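Local coordinates for protein SUMO-1 cysteine protease S273R (African swine fever virus pig/Kenya/KEN-50/1950, PDB 6LJ9) that probably cleaves the viral polyprotein precursors pp220 and pp62 into core-shell proteins as a cysteine protease, and helps the virus suppress host innate immune responses and pyroptosis, at residues Gly166-Ala171 / Asn187-Ser192; Leu218-Ile223 / His251-Arg256; Arg224-Gln229 / Ile257-Met262; Gln229-Pro234 / Lys264-Leu269. All blocks are in the same frame, centred on the assembly; numbering follows the deposited sequence.

Overall arrangement
The four contacts lie in the Ulp1-type catalytic region, and their centres are 9 to 18 Å apart. Contact 1 closes first along the chain, before the other three open; contacts 2, 3 and 4 interleave, because residues 218-234 run past residues 251-269 in the same order. Contacts 1 and 2 reach the same five-stranded mixed sheet, through strands 169-175 and 215-220. Contacts 3 and 4, the closest pair, share Gln-229 and both use helix 259-269. The inferred active-site residues His-168 and Asn-187 lie in contact 1 and the inferred nucleophile Cys-232 in contact 4; Gln-226, predicted to bind substrate, lies in contact 3. Contacts 2 and 4 are the farthest apart and do not touch.

Contact 1: residues Gly166-Ala171 / Asn187-Ser192; sequences GKHWVA and NSAGNS
His-168 and Asn-187 reach each other because both side chains leave their backbones in the same way: CG lies anti to the backbone N in each, with chi1 at -173° in His-168 and -169° in Asn-187. This brings the imidazole and the amide together between the segments, the side chains crossing at about a right angle. His-168 NE2 donates to Asn-187 OD1 at 2.9 Å, with an N-H...O angle of 157°. The oxygen lies near the ring plane, at the edge of the imidazole, whereas the donor is tilted out of the amide's own plane. From the opposite face of that plane the backbone N of Ala-189 also gives a hydrogen bond to Asn-187 OD1, again at 2.9 Å, closing an Asx turn within the type I turn from Asn-187 to Gly-190. Two donors therefore grip one oxygen and restrain the amide's rotation. Val-170 CG1 packs against the amide, 3.6 Å from Asn-187 ND2, and Ala-189 CB approaches His-168 CE1 obliquely at 3.8 Å. The pair belongs to the inferred active site, where Asn-187 probably orients the histidine, a role filled by aspartate in many relatives; the His-168 side chain lies about 4 Å from that of Cys-232, the inferred nucleophile, at their nearest atoms. The neighbouring Ser-188 OG turns instead to Gln-226, the predicted substrate-binding residue. His-168 immediately precedes strand 169-175, Asn-187 follows its antiparallel neighbour 181-186, and Cys-232 comes up to the histidine from the start of helix 232-244.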
# COMPACT_ATOMS: atom_id res chain seq x y z
N GLY B 166 -25.70 26.43 2.33
CA GLY B 166 -26.19 25.08 2.58
C GLY B 166 -25.11 24.02 2.59
O GLY B 166 -24.04 24.22 3.16
N LYS B 167 -25.40 22.89 1.95
CA LYS B 167 -24.46 21.77 1.92
C LYS B 167 -23.20 22.14 1.15
O LYS B 167 -23.27 22.54 -0.02
CB LYS B 167 -25.13 20.55 1.30
CG LYS B 167 -24.18 19.42 0.96
CD LYS B 167 -24.89 18.30 0.22
CE LYS B 167 -25.98 17.68 1.08
NZ LYS B 167 -26.67 16.56 0.37
N HIS B 168 -22.05 21.99 1.80
CA HIS B 168 -20.76 22.23 1.16
C HIS B 168 -19.77 21.21 1.72
O HIS B 168 -19.42 21.27 2.90
CB HIS B 168 -20.26 23.66 1.39
CG HIS B 168 -19.02 23.99 0.63
ND1 HIS B 168 -19.04 24.39 -0.69
CD2 HIS B 168 -17.72 23.99 1.00
CE1 HIS B 168 -17.80 24.62 -1.10
NE2 HIS B 168 -16.98 24.38 -0.09
N TRP B 169 -19.33 20.28 0.87
CA TRP B 169 -18.41 19.24 1.31
C TRP B 169 -16.97 19.73 1.25
O TRP B 169 -16.56 20.37 0.28
CB TRP B 169 -18.57 18.00 0.43
CG TRP B 169 -19.94 17.39 0.47
CD1 TRP B 169 -20.90 17.48 -0.50
CD2 TRP B 169 -20.50 16.59 1.52
NE1 TRP B 169 -22.02 16.79 -0.11
CE2 TRP B 169 -21.80 16.24 1.12
CE3 TRP B 169 -20.02 16.15 2.75
CZ2 TRP B 169 -22.63 15.45 1.92
CZ3 TRP B 169 -20.85 15.37 3.54
CH2 TRP B 169 -22.14 15.03 3.12
N VAL B 170 -16.22 19.43 2.30
CA VAL B 170 -14.78 19.66 2.34
C VAL B 170 -14.11 18.37 2.80
O VAL B 170 -14.73 17.52 3.45
CB VAL B 170 -14.38 20.84 3.25
CG1 VAL B 170 -15.02 22.13 2.76
CG2 VAL B 170 -14.78 20.55 4.69
N ALA B 171 -12.84 18.23 2.46
CA ALA B 171 -12.08 17.02 2.74
C ALA B 171 -11.06 17.26 3.84
O ALA B 171 -10.52 18.36 3.99
CB ALA B 171 -11.38 16.51 1.48
N ASN B 187 -10.62 22.87 1.00
CA ASN B 187 -11.89 23.51 0.66
C ASN B 187 -11.79 23.98 -0.78
O ASN B 187 -10.99 24.86 -1.10
CB ASN B 187 -12.19 24.68 1.60
CG ASN B 187 -13.62 25.20 1.46
OD1 ASN B 187 -14.19 25.21 0.37
ND2 ASN B 187 -14.19 25.64 2.58
N SER B 188 -12.61 23.39 -1.66
CA SER B 188 -12.56 23.74 -3.07
C SER B 188 -12.96 25.19 -3.33
O SER B 188 -12.62 25.74 -4.38
CB SER B 188 -13.46 22.80 -3.88
OG SER B 188 -14.81 22.91 -3.46
N ALA B 189 -13.68 25.81 -2.40
CA ALA B 189 -14.08 27.20 -2.58
C ALA B 189 -13.00 28.18 -2.13
O ALA B 189 -13.04 29.35 -2.54
CB ALA B 189 -15.38 27.48 -1.82
N GLY B 190 -12.05 27.74 -1.32
CA GLY B 190 -10.98 28.60 -0.86
C GLY B 190 -11.24 29.32 0.44
O GLY B 190 -10.63 30.37 0.69
N ASN B 191 -12.12 28.79 1.29
CA ASN B 191 -12.46 29.42 2.56
C ASN B 191 -11.77 28.71 3.71
O ASN B 191 -11.64 27.49 3.71
CB ASN B 191 -13.98 29.42 2.77
CG ASN B 191 -14.71 30.27 1.75
OD1 ASN B 191 -14.27 31.37 1.41
ND2 ASN B 191 -15.84 29.76 1.26
N SER B 192 -11.33 29.50 4.70
CA SER B 192 -10.57 28.97 5.82
C SER B 192 -11.40 27.97 6.62
O SER B 192 -12.64 28.00 6.58
CB SER B 192 -10.11 30.12 6.72
OG SER B 192 -9.29 31.03 5.99

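Contact 2: residues Leu218-Ile223 / His251-Arg256; sequences LAVTNI and HFISTR
The amide of Asn-222 meets the end of helix 249-254 through its nitrogen: ND2 donates to Ile-253 O at 3.2 Å, with the acceptor 22° out of the amide plane and an N-H...O angle of 148°. The Phe-252 ring turns from this contact into the interior, where Tyr-239 and Phe-186 make edge-to-face pairs with it; only its CB meets Val-220, at CG1, 3.8 Å away. The same Val-220 CG1 lies 3.7 Å from Ile-253 CG1, the two side chains crossing at about a right angle. With CG1 anti to its backbone N (chi1 -170°), Val-220 directs this one methyl at both helix residues. The arrangement joins the end of strand 215-220, an outermost strand of the mixed sheet, to the last turn of the helix. Val-220 is also the centre of an inverse gamma turn, where the chain bends out of the strand. Beyond it, Ile-223 lies along the helix's C-terminal backbone, its CD1 3.4 Å from Ser-254 C. A water bridges the segments, accepting from Ile-223 N at 3.0 Å and donating to Phe-252 O at 2.6 Å.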
# COMPACT_ATOMS: atom_id res chain seq x y z
N LEU B 218 -2.24 22.00 7.97
CA LEU B 218 -2.23 22.72 6.70
C LEU B 218 -3.64 22.96 6.21
O LEU B 218 -4.46 22.04 6.19
CB LEU B 218 -1.44 21.94 5.65
CG LEU B 218 -1.41 22.55 4.25
CD1 LEU B 218 -0.55 23.81 4.22
CD2 LEU B 218 -0.90 21.53 3.26
N ALA B 219 -3.92 24.20 5.81
CA ALA B 219 -5.20 24.58 5.23
C ALA B 219 -4.99 24.77 3.74
O ALA B 219 -4.43 25.78 3.30
CB ALA B 219 -5.74 25.85 5.89
N VAL B 220 -5.43 23.79 2.95
CA VAL B 220 -5.33 23.86 1.50
C VAL B 220 -6.50 24.68 0.97
O VAL B 220 -7.45 24.13 0.41
CB VAL B 220 -5.29 22.45 0.87
CG1 VAL B 220 -4.93 22.54 -0.61
CG2 VAL B 220 -4.31 21.56 1.62
N THR B 221 -6.44 26.00 1.16
CA THR B 221 -7.51 26.90 0.76
C THR B 221 -6.95 28.11 0.01
O THR B 221 -7.52 29.20 0.08
CB THR B 221 -8.33 27.36 1.96
OG1 THR B 221 -7.48 28.06 2.88
CG2 THR B 221 -8.96 26.17 2.67
N ASN B 222 -5.84 27.93 -0.70
CA ASN B 222 -5.20 29.06 -1.38
C ASN B 222 -5.90 29.40 -2.69
O ASN B 222 -6.03 30.58 -3.04
CB ASN B 222 -3.73 28.75 -1.63
CG ASN B 222 -2.96 29.95 -2.16
OD1 ASN B 222 -2.71 30.91 -1.44
ND2 ASN B 222 -2.58 29.88 -3.43
N ILE B 223 -6.37 28.39 -3.41
CA ILE B 223 -7.01 28.57 -4.71
C ILE B 223 -8.51 28.30 -4.57
O ILE B 223 -8.92 27.37 -3.88
CB ILE B 223 -6.39 27.65 -5.78
CG1 ILE B 223 -4.95 28.06 -6.07
CG2 ILE B 223 -7.21 27.66 -7.06
CD1 ILE B 223 -4.33 27.29 -7.21
N HIS B 251 0.09 20.55 -5.28
CA HIS B 251 -0.60 20.68 -6.56
C HIS B 251 -1.95 21.37 -6.39
O HIS B 251 -2.34 22.20 -7.21
CB HIS B 251 -0.80 19.30 -7.20
CG HIS B 251 -1.18 19.34 -8.65
ND1 HIS B 251 -0.29 19.03 -9.66
CD2 HIS B 251 -2.34 19.66 -9.26
CE1 HIS B 251 -0.90 19.15 -10.83
NE2 HIS B 251 -2.14 19.53 -10.61
N PHE B 252 -2.67 21.04 -5.31
CA PHE B 252 -3.93 21.70 -5.01
C PHE B 252 -3.74 23.12 -4.50
O PHE B 252 -4.72 23.86 -4.38
CB PHE B 252 -4.72 20.88 -3.98
CG PHE B 252 -5.12 19.52 -4.46
CD1 PHE B 252 -4.22 18.47 -4.45
CD2 PHE B 252 -6.41 19.28 -4.89
CE1 PHE B 252 -4.59 17.21 -4.89
CE2 PHE B 252 -6.79 18.02 -5.33
CZ PHE B 252 -5.88 16.98 -5.32
N ILE B 253 -2.50 23.51 -4.18
CA ILE B 253 -2.23 24.85 -3.69
C ILE B 253 -1.88 25.81 -4.82
O ILE B 253 -2.21 27.00 -4.74
CB ILE B 253 -1.11 24.79 -2.63
CG1 ILE B 253 -1.59 24.06 -1.38
CG2 ILE B 253 -0.61 26.19 -2.27
CD1 ILE B 253 -0.56 24.00 -0.26
N SER B 254 -1.23 25.33 -5.88
CA SER B 254 -0.68 26.21 -6.90
C SER B 254 -1.35 26.11 -8.26
O SER B 254 -1.28 27.07 -9.03
CB SER B 254 0.82 25.94 -7.07
OG SER B 254 1.07 24.57 -7.34
N THR B 255 -2.00 24.99 -8.58
CA THR B 255 -2.61 24.78 -9.89
C THR B 255 -4.10 24.55 -9.72
O THR B 255 -4.52 23.76 -8.87
CB THR B 255 -1.97 23.60 -10.62
OG1 THR B 255 -0.55 23.78 -10.67
CG2 THR B 255 -2.51 23.50 -12.04
N ARG B 256 -4.90 25.24 -10.53
CA ARG B 256 -6.35 25.15 -10.41
C ARG B 256 -6.87 23.86 -11.02
O ARG B 256 -6.36 23.38 -12.04
CB ARG B 256 -7.02 26.35 -11.08
CG ARG B 256 -8.53 26.36 -10.93
CD ARG B 256 -9.19 27.56 -11.59
NE ARG B 256 -10.64 27.53 -11.39
CZ ARG B 256 -11.49 26.92 -12.21
NH1 ARG B 256 -11.04 26.31 -13.30
NH2 ARG B 256 -12.79 26.94 -11.95
O HOH W 1 -5.68 25.55 -2.71

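Contact 3: residues Arg224-Gln229 / Ile257-Met262; sequences RHQRSQ and ITDEEM
Asp-259 meets the loop through both carboxylate oxygens. Its OD1 takes the backbone N of Arg-227 on the syn lone pair, at 3.0 Å and almost straight, with an N-H...O angle of 174°. OD2 is shared by two groups of Ser-228: the backbone N comes from above the carboxylate plane at 3.2 Å, and OG donates from 2.5 Å, shorter than expected, so that the exact length is doubtful. The two backbone N-H bonds, one to each oxygen, restrain the carboxylate's rotation and would be expected to stabilise its negative charge. Gln-226 CG passes close by, 3.3 Å from Asp-259 OD2, and the Gln-226 amide stands at 78° to the carboxylate. Asp-259 CG lies anti to its carbonyl carbon (chi1 -59°), which turns the group from the start of helix 259-269 to the loop.

A second link is made by the His-225 ring, whose ND1 accepts from Ile-257 N at 2.9 Å. The donor sits at the ring edge, slightly out of its plane. Because ND1 is an acceptor here and NE2 donates to Phe-252 O, the imidazole is fastened at both nitrogens and its proton is placed on NE2.

In the next shell, Thr-258 at the N-cap starts the helix whose first residue is Asp-259, its OG1 accepting from Glu-261 N at 3.1 Å. Within the loop, Gln-226 NE2 donates to Ser-228 O, OE1 being taken up by Ser-188. These bonds tie the loop before helix 232-244 to the start of helix 259-269 in a Ulp1-type cysteine protease; Gln-226, a predicted substrate-binding residue, probably corresponds to the oxyanion-hole glutamine of this clan.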
# COMPACT_ATOMS: atom_id res chain seq x y z
N ARG B 224 -9.31 29.14 -5.23
CA ARG B 224 -10.74 28.88 -5.39
C ARG B 224 -10.91 28.03 -6.64
O ARG B 224 -11.03 28.54 -7.76
CB ARG B 224 -11.52 30.19 -5.48
CG ARG B 224 -13.01 30.01 -5.77
CD ARG B 224 -13.75 31.33 -5.72
NE ARG B 224 -15.10 31.22 -6.27
CZ ARG B 224 -16.15 30.78 -5.58
NH1 ARG B 224 -16.01 30.42 -4.32
NH2 ARG B 224 -17.34 30.71 -6.17
N HIS B 225 -10.91 26.71 -6.46
CA HIS B 225 -11.01 25.80 -7.59
C HIS B 225 -12.42 25.78 -8.17
O HIS B 225 -12.60 25.81 -9.39
CB HIS B 225 -10.60 24.39 -7.17
CG HIS B 225 -9.18 24.28 -6.71
ND1 HIS B 225 -8.11 24.21 -7.59
CD2 HIS B 225 -8.64 24.21 -5.47
CE1 HIS B 225 -6.99 24.12 -6.90
NE2 HIS B 225 -7.28 24.11 -5.61
N GLN B 226 -13.43 25.73 -7.31
CA GLN B 226 -14.80 25.48 -7.73
C GLN B 226 -15.49 26.78 -8.12
O GLN B 226 -15.54 27.72 -7.32
CB GLN B 226 -15.57 24.78 -6.61
CG GLN B 226 -17.04 24.55 -6.90
CD GLN B 226 -17.73 23.77 -5.81
OE1 GLN B 226 -17.08 23.16 -4.96
NE2 GLN B 226 -19.06 23.78 -5.81
N ARG B 227 -16.02 26.82 -9.34
CA ARG B 227 -16.88 27.90 -9.78
C ARG B 227 -18.34 27.49 -9.92
O ARG B 227 -19.20 28.36 -10.06
CB ARG B 227 -16.38 28.47 -11.13
CG ARG B 227 -15.03 29.16 -11.05
CD ARG B 227 -14.56 29.61 -12.42
NE ARG B 227 -13.17 30.04 -12.40
CZ ARG B 227 -12.46 30.33 -13.49
NH1 ARG B 227 -13.02 30.24 -14.69
NH2 ARG B 227 -11.20 30.71 -13.38
N SER B 228 -18.62 26.19 -9.89
CA SER B 228 -19.99 25.69 -9.93
C SER B 228 -20.57 25.65 -8.52
O SER B 228 -19.90 25.95 -7.53
CB SER B 228 -20.03 24.31 -10.60
OG SER B 228 -19.32 23.35 -9.84
N GLN B 229 -21.85 25.28 -8.43
CA GLN B 229 -22.54 25.15 -7.16
C GLN B 229 -22.80 23.70 -6.80
O GLN B 229 -23.59 23.43 -5.88
CB GLN B 229 -23.85 25.93 -7.18
CG GLN B 229 -23.71 27.41 -7.46
CD GLN B 229 -25.06 28.10 -7.57
OE1 GLN B 229 -26.10 27.45 -7.70
NE2 GLN B 229 -25.05 29.43 -7.52
N ILE B 257 -7.90 23.29 -10.38
CA ILE B 257 -8.56 22.08 -10.85
C ILE B 257 -10.00 22.46 -11.20
O ILE B 257 -10.74 22.96 -10.34
CB ILE B 257 -8.51 20.96 -9.80
CG1 ILE B 257 -7.06 20.61 -9.48
CG2 ILE B 257 -9.27 19.74 -10.28
CD1 ILE B 257 -6.91 19.51 -8.45
N THR B 258 -10.38 22.22 -12.45
CA THR B 258 -11.63 22.73 -12.99
C THR B 258 -12.82 21.87 -12.57
O THR B 258 -12.69 20.70 -12.20
CB THR B 258 -11.57 22.81 -14.51
OG1 THR B 258 -11.53 21.49 -15.06
CG2 THR B 258 -10.32 23.56 -14.95
N ASP B 259 -14.01 22.48 -12.63
CA ASP B 259 -15.24 21.74 -12.38
C ASP B 259 -15.50 20.71 -13.48
O ASP B 259 -16.13 19.68 -13.23
CB ASP B 259 -16.43 22.70 -12.28
CG ASP B 259 -16.27 23.72 -11.16
OD1 ASP B 259 -15.55 24.72 -11.36
OD2 ASP B 259 -16.87 23.52 -10.08
N GLU B 260 -15.02 20.98 -14.70
CA GLU B 260 -15.16 20.01 -15.78
C GLU B 260 -14.42 18.72 -15.46
O GLU B 260 -14.95 17.62 -15.67
CB GLU B 260 -14.64 20.61 -17.08
CG GLU B 260 -14.67 19.66 -18.26
CD GLU B 260 -13.94 20.21 -19.47
OE1 GLU B 260 -13.17 21.18 -19.30
OE2 GLU B 260 -14.13 19.68 -20.58
N GLU B 261 -13.19 18.83 -14.94
CA GLU B 261 -12.44 17.64 -14.55
C GLU B 261 -13.13 16.90 -13.41
O GLU B 261 -13.06 15.67 -13.34
CB GLU B 261 -11.02 18.03 -14.15
CG GLU B 261 -9.94 17.50 -15.07
CD GLU B 261 -8.58 18.09 -14.76
OE1 GLU B 261 -8.49 19.33 -14.63
OE2 GLU B 261 -7.60 17.32 -14.63
N MSE B 262 -13.79 17.62 -12.51
CA MSE B 262 -14.46 16.99 -11.38
C MSE B 262 -15.79 16.36 -11.79
O MSE B 262 -16.23 15.38 -11.20
CB MSE B 262 -14.68 18.00 -10.26
CG MSE B 262 -13.39 18.57 -9.69
SE MSE B 262 -12.29 17.23 -8.78
CE MSE B 262 -11.17 16.66 -10.27

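Contact 4: residues Gln229-Pro234 / Lys264-Leu269; sequences QTECGP and KFRTHL
Arg-266 and Glu-231 meet at about a right angle, the guanidinium and carboxylate planes standing 51° apart, so the salt bridge is side-on but far from coplanar. Arg-266 NE donates to Glu-231 OE1 at 2.9 Å, with an N-H...O angle of 161°; NE meets the syn lone pair of OE1, and OE1 lies near the guanidinium plane. The second nitrogen fits less squarely: Arg-266 NH2 donates to Glu-231 OE2 at 3.0 Å from above the carboxylate plane. The glutamate chain bends at chi2 (-55°), folding its carboxylate back to the arginine, whose own chain runs extended from CG to NE. OE2 has a further donor on its anti lone pair, Thr-230 OG1 at 2.6 Å, and Thr-85 OG1 is hydrogen-bonded to both Glu-231 OE2 and Thr-230 OG1.

Pro-234 lies across one face of the guanidinium: its CG is 3.8 Å from Arg-266 NE and offset toward the rim of the flat group. The contact joins the beginning of helix 232-244 to helix 259-269. Glu-231 holds the N-cap position immediately before Cys-232, the inferred nucleophile, and the cysteine thus stands at the N-terminal end of its helix, as in papain-like proteases.

The Phe-265 ring approaches Pro-234 O with its CD2, 3.8 Å away and oblique to the ring, and the ring also pairs edge to face with Phe-238. Leu-269 CD1 reaches Pro-234 CA more loosely, at 4.5 Å. The remaining guanidinium nitrogen, Arg-266 NH1, donates to the carbonyl oxygens of Gly-86 and Pro-81, extending the link to the chain ahead of helix 90-103.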
# COMPACT_ATOMS: atom_id res chain seq x y z
N GLN B 229 -21.85 25.28 -8.43
CA GLN B 229 -22.54 25.15 -7.16
C GLN B 229 -22.80 23.70 -6.80
O GLN B 229 -23.59 23.43 -5.88
CB GLN B 229 -23.85 25.93 -7.18
CG GLN B 229 -23.71 27.41 -7.46
CD GLN B 229 -25.06 28.10 -7.57
OE1 GLN B 229 -26.10 27.45 -7.70
NE2 GLN B 229 -25.05 29.43 -7.52
N THR B 230 -22.17 22.75 -7.49
CA THR B 230 -22.57 21.35 -7.40
C THR B 230 -21.43 20.37 -7.15
O THR B 230 -21.71 19.25 -6.70
CB THR B 230 -23.28 20.91 -8.69
OG1 THR B 230 -22.39 21.07 -9.81
CG2 THR B 230 -24.52 21.73 -8.93
N GLU B 231 -20.18 20.72 -7.43
CA GLU B 231 -19.11 19.74 -7.48
C GLU B 231 -18.24 19.72 -6.23
O GLU B 231 -17.15 19.13 -6.26
CB GLU B 231 -18.24 19.99 -8.71
CG GLU B 231 -19.03 20.04 -10.01
CD GLU B 231 -19.86 18.79 -10.23
OE1 GLU B 231 -19.27 17.70 -10.31
OE2 GLU B 231 -21.10 18.91 -10.30
N CYS B 232 -18.69 20.32 -5.13
CA CYS B 232 -17.91 20.27 -3.90
C CYS B 232 -17.76 18.85 -3.38
O CYS B 232 -16.73 18.51 -2.77
CB CYS B 232 -18.55 21.16 -2.83
SG CYS B 232 -20.28 20.78 -2.48
N GLY B 233 -18.75 18.00 -3.62
CA GLY B 233 -18.67 16.60 -3.27
C GLY B 233 -17.57 15.89 -4.04
O GLY B 233 -16.66 15.30 -3.45
N PRO B 234 -17.65 15.91 -5.37
CA PRO B 234 -16.55 15.33 -6.17
C PRO B 234 -15.20 15.96 -5.88
O PRO B 234 -14.18 15.26 -5.94
CB PRO B 234 -17.00 15.59 -7.61
CG PRO B 234 -18.49 15.62 -7.53
CD PRO B 234 -18.81 16.25 -6.21
N LYS B 264 -16.19 14.96 -14.72
CA LYS B 264 -15.75 13.69 -15.30
C LYS B 264 -15.34 12.70 -14.22
O LYS B 264 -15.40 11.49 -14.44
CB LYS B 264 -14.60 13.93 -16.28
CG LYS B 264 -14.99 14.70 -17.53
CD LYS B 264 -13.79 14.92 -18.43
CE LYS B 264 -14.17 15.66 -19.70
NZ LYS B 264 -12.99 15.94 -20.56
N PHE B 265 -14.91 13.20 -13.06
CA PHE B 265 -14.54 12.32 -11.96
C PHE B 265 -15.75 11.59 -11.38
O PHE B 265 -15.58 10.57 -10.71
CB PHE B 265 -13.83 13.12 -10.86
CG PHE B 265 -13.31 12.27 -9.74
CD1 PHE B 265 -12.36 11.29 -9.98
CD2 PHE B 265 -13.75 12.47 -8.44
CE1 PHE B 265 -11.88 10.51 -8.95
CE2 PHE B 265 -13.26 11.69 -7.40
CZ PHE B 265 -12.33 10.71 -7.66
N ARG B 266 -16.97 12.09 -11.63
CA ARG B 266 -18.16 11.37 -11.22
C ARG B 266 -18.25 10.00 -11.87
O ARG B 266 -18.75 9.05 -11.26
CB ARG B 266 -19.41 12.19 -11.55
CG ARG B 266 -19.57 13.47 -10.73
CD ARG B 266 -20.76 14.28 -11.22
NE ARG B 266 -21.03 15.44 -10.38
CZ ARG B 266 -21.93 15.47 -9.40
NH1 ARG B 266 -22.65 14.39 -9.14
NH2 ARG B 266 -22.10 16.57 -8.69
N THR B 267 -17.77 9.88 -13.11
CA THR B 267 -17.75 8.59 -13.78
C THR B 267 -16.72 7.64 -13.18
O THR B 267 -16.82 6.42 -13.39
CB THR B 267 -17.48 8.77 -15.28
OG1 THR B 267 -16.13 9.21 -15.47
CG2 THR B 267 -18.43 9.80 -15.87
N HIS B 268 -15.74 8.16 -12.44
CA HIS B 268 -14.80 7.33 -11.71
C HIS B 268 -15.32 6.90 -10.35
O HIS B 268 -14.78 5.96 -9.76
CB HIS B 268 -13.47 8.07 -11.52
CG HIS B 268 -12.71 8.30 -12.79
ND1 HIS B 268 -11.35 8.12 -12.88
CD2 HIS B 268 -13.12 8.71 -14.01
CE1 HIS B 268 -10.95 8.40 -14.11
NE2 HIS B 268 -12.01 8.77 -14.81
N LEU B 269 -16.36 7.56 -9.84
CA LEU B 269 -16.85 7.32 -8.49
C LEU B 269 -18.00 6.32 -8.44
O LEU B 269 -17.98 5.38 -7.64
CB LEU B 269 -17.28 8.64 -7.85
CG LEU B 269 -16.19 9.63 -7.43
CD1 LEU B 269 -16.80 10.96 -7.03
CD2 LEU B 269 -15.37 9.05 -6.30